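PDB 1VHO: endoglucanase, which probably acts as a metal-dependent aminopeptidase of the M42 family, whose members bind two divalent metal cations per subunit. Local coordinates for residues K244-L250 and S272-V278. Residues are numbered along the deposited sequence; the frame is centred on the assembly and turned at random.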
loop_
_atom_site.group_PDB
_atom_site.type_symbol
_atom_site.label_atom_id
_atom_site.label_comp_id
_atom_site.label_asym_id
_atom_site.label_seq_id
_atom_site.Cartn_x
_atom_site.Cartn_y
_atom_site.Cartn_z
ATOM N N LYS A 244 2.197 1.749 19.126
ATOM C CA LYS A 244 1.636 0.815 20.104
ATOM C C LYS A 244 1.339 -0.540 19.477
ATOM O O LYS A 244 0.652 -1.381 20.092
ATOM C CB LYS A 244 0.378 1.328 20.808
ATOM C CG LYS A 244 0.564 2.554 21.657
ATOM C CD LYS A 244 1.309 2.357 22.936
ATOM C CE LYS A 244 1.079 3.549 23.884
ATOM N NZ LYS A 244 -0.364 3.952 23.888
ATOM N N GLY A 245 1.812 -0.777 18.235
ATOM C CA GLY A 245 1.636 -2.077 17.596
ATOM C C GLY A 245 0.601 -2.186 16.502
ATOM O O GLY A 245 -0.270 -1.313 16.276
ATOM N N PRO A 246 0.637 -3.306 15.767
ATOM C CA PRO A 246 -0.289 -3.602 14.711
ATOM C C PRO A 246 -1.697 -3.762 15.312
ATOM O O PRO A 246 -1.849 -4.062 16.514
ATOM C CB PRO A 246 0.196 -4.861 14.046
ATOM C CG PRO A 246 1.096 -5.509 15.043
ATOM C CD PRO A 246 1.632 -4.416 15.932
ATOM N N VAL A 247 -2.658 -3.438 14.477
ATOM C CA VAL A 247 -4.052 -3.396 14.903
ATOM C C VAL A 247 -4.869 -4.557 14.377
ATOM O O VAL A 247 -5.083 -4.770 13.173
ATOM C CB VAL A 247 -4.709 -2.085 14.408
ATOM C CG1 VAL A 247 -6.116 -1.952 15.020
ATOM C CG2 VAL A 247 -3.856 -0.867 14.751
ATOM N N ILE A 248 -5.330 -5.385 15.342
ATOM C CA ILE A 248 -6.104 -6.552 14.965
ATOM C C ILE A 248 -7.542 -6.152 14.640
ATOM O O ILE A 248 -8.169 -5.562 15.540
ATOM C CB ILE A 248 -6.173 -7.527 16.202
ATOM C CG1 ILE A 248 -4.743 -7.952 16.576
ATOM C CG2 ILE A 248 -7.075 -8.696 15.855
ATOM C CD1 ILE A 248 -4.014 -8.597 15.387
ATOM N N GLY A 249 -8.023 -6.460 13.463
ATOM C CA GLY A 249 -9.408 -6.202 13.063
ATOM C C GLY A 249 -10.296 -7.267 13.727
ATOM O O GLY A 249 -10.016 -8.469 13.701
ATOM N N LEU A 250 -11.441 -6.814 14.283
ATOM C CA LEU A 250 -12.328 -7.790 14.941
ATOM C C LEU A 250 -13.726 -7.745 14.339
ATOM O O LEU A 250 -14.717 -8.015 15.041
ATOM C CB LEU A 250 -12.385 -7.446 16.447
ATOM C CG LEU A 250 -11.070 -7.642 17.193
ATOM C CD1 LEU A 250 -11.087 -7.000 18.572
ATOM C CD2 LEU A 250 -10.734 -9.134 17.285
ATOM N N SER A 272 3.322 -6.392 21.109
ATOM C CA SER A 272 2.269 -5.490 21.583
ATOM C C SER A 272 1.253 -5.299 20.467
ATOM O O SER A 272 1.675 -5.047 19.315
ATOM C CB SER A 272 2.858 -4.148 22.018
ATOM O OG SER A 272 3.659 -4.379 23.199
ATOM N N LEU A 273 -0.013 -5.328 20.762
ATOM C CA LEU A 273 -1.039 -5.205 19.715
ATOM C C LEU A 273 -2.088 -4.173 20.107
ATOM O O LEU A 273 -2.222 -3.836 21.292
ATOM C CB LEU A 273 -1.795 -6.547 19.587
ATOM C CG LEU A 273 -1.017 -7.778 19.064
ATOM C CD1 LEU A 273 -1.901 -9.013 19.096
ATOM C CD2 LEU A 273 -0.505 -7.537 17.638
ATOM N N GLN A 274 -2.826 -3.714 19.099
ATOM C CA GLN A 274 -3.947 -2.800 19.369
ATOM C C GLN A 274 -5.138 -3.475 18.703
ATOM O O GLN A 274 -4.916 -4.520 18.065
ATOM C CB GLN A 274 -3.679 -1.428 18.724
ATOM C CG GLN A 274 -2.545 -0.685 19.390
ATOM C CD GLN A 274 -2.269 0.678 18.823
ATOM O OE1 GLN A 274 -2.795 1.648 19.353
ATOM N NE2 GLN A 274 -1.417 0.819 17.779
ATOM N N GLU A 275 -6.373 -2.965 18.845
ATOM C CA GLU A 275 -7.451 -3.636 18.162
ATOM C C GLU A 275 -8.502 -2.614 17.715
ATOM O O GLU A 275 -8.479 -1.472 18.142
ATOM C CB GLU A 275 -8.060 -4.743 19.004
ATOM C CG GLU A 275 -9.017 -4.285 20.070
ATOM C CD GLU A 275 -8.418 -3.432 21.149
ATOM O OE1 GLU A 275 -8.804 -2.254 21.251
ATOM O OE2 GLU A 275 -7.567 -3.927 21.919
ATOM N N GLU A 276 -9.359 -3.036 16.809
ATOM C CA GLU A 276 -10.429 -2.140 16.332
ATOM C C GLU A 276 -11.646 -3.003 16.053
ATOM O O GLU A 276 -11.516 -4.157 15.636
ATOM C CB GLU A 276 -9.948 -1.330 15.135
ATOM C CG GLU A 276 -9.693 -2.138 13.868
ATOM C CD GLU A 276 -9.015 -1.279 12.786
ATOM O OE1 GLU A 276 -9.074 -0.028 12.847
ATOM O OE2 GLU A 276 -8.369 -1.850 11.906
ATOM N N ALA A 277 -12.849 -2.499 16.305
ATOM C CA ALA A 277 -14.070 -3.264 16.139
ATOM C C ALA A 277 -14.293 -3.739 14.718
ATOM O O ALA A 277 -14.816 -4.821 14.541
ATOM C CB ALA A 277 -15.300 -2.441 16.573
ATOM N N VAL A 278 -14.015 -2.922 13.705
ATOM C CA VAL A 278 -14.226 -3.412 12.341
ATOM C C VAL A 278 -12.910 -3.294 11.569
ATOM O O VAL A 278 -12.116 -4.233 11.560
ATOM C CB VAL A 278 -15.363 -2.668 11.631
ATOM C CG1 VAL A 278 -15.503 -3.103 10.176
ATOM C CG2 VAL A 278 -16.701 -2.885 12.349
HETATM O O HOH W 1 -7.110 -4.057 11.397
#
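S272 meets G245 through its backbone: the carbonyl O of S272 receives a CA-H...O contact from CA of G245 at 3.4 Å. G245 has phi 105°, a value suited to glycine. At L273 the two methyls divide the work, CD2 resting on CG of P246 (3.7 Å) and CD1 on CG1 of I248; beyond them the side chain reaches helices 256-268 and 317-333. Q274 makes three hydrogen bonds to segment 244-250. Its backbone N donates to P246 O, its O accepts from I248 N, and its amide NE2 reaches G245 O at 2.8 Å. The last bond is nearly straight (169° at the hydrogen) and enters on a carbonyl lone pair, with that oxygen in the amide plane. The chain of Q274, extended beyond CG (chi2 -178°), crosses the K244 side chain at about a right angle, its CD packed against CB of K244; NE2 also binds E241 O, which further restrains the amide's rotation. E275 faces the other way and lays CG against CD1 of L250 (3.7 Å). E276 N donates to I248 O. E276 O accepts from L250 N. The E276 carboxylate lies across CG1 of V247, CD to CG1 3.7 Å. One water donates to both E276 OE2 (2.6 Å) and V247 O; OE1 is held by T229. Three parallel bridges, V247-Q274, I248-E275 and G249-E276, pair the strands, their axes 4.2 Å apart at closest; 247-249 has 297-304 on its other side, so 274-276 is outermost in this chain's mixed sheet. With helix 256-268 between them, the strands form a beta-alpha-beta crossover, its E276 side chain about 6 Å from that of D227, a predicted zinc ligand.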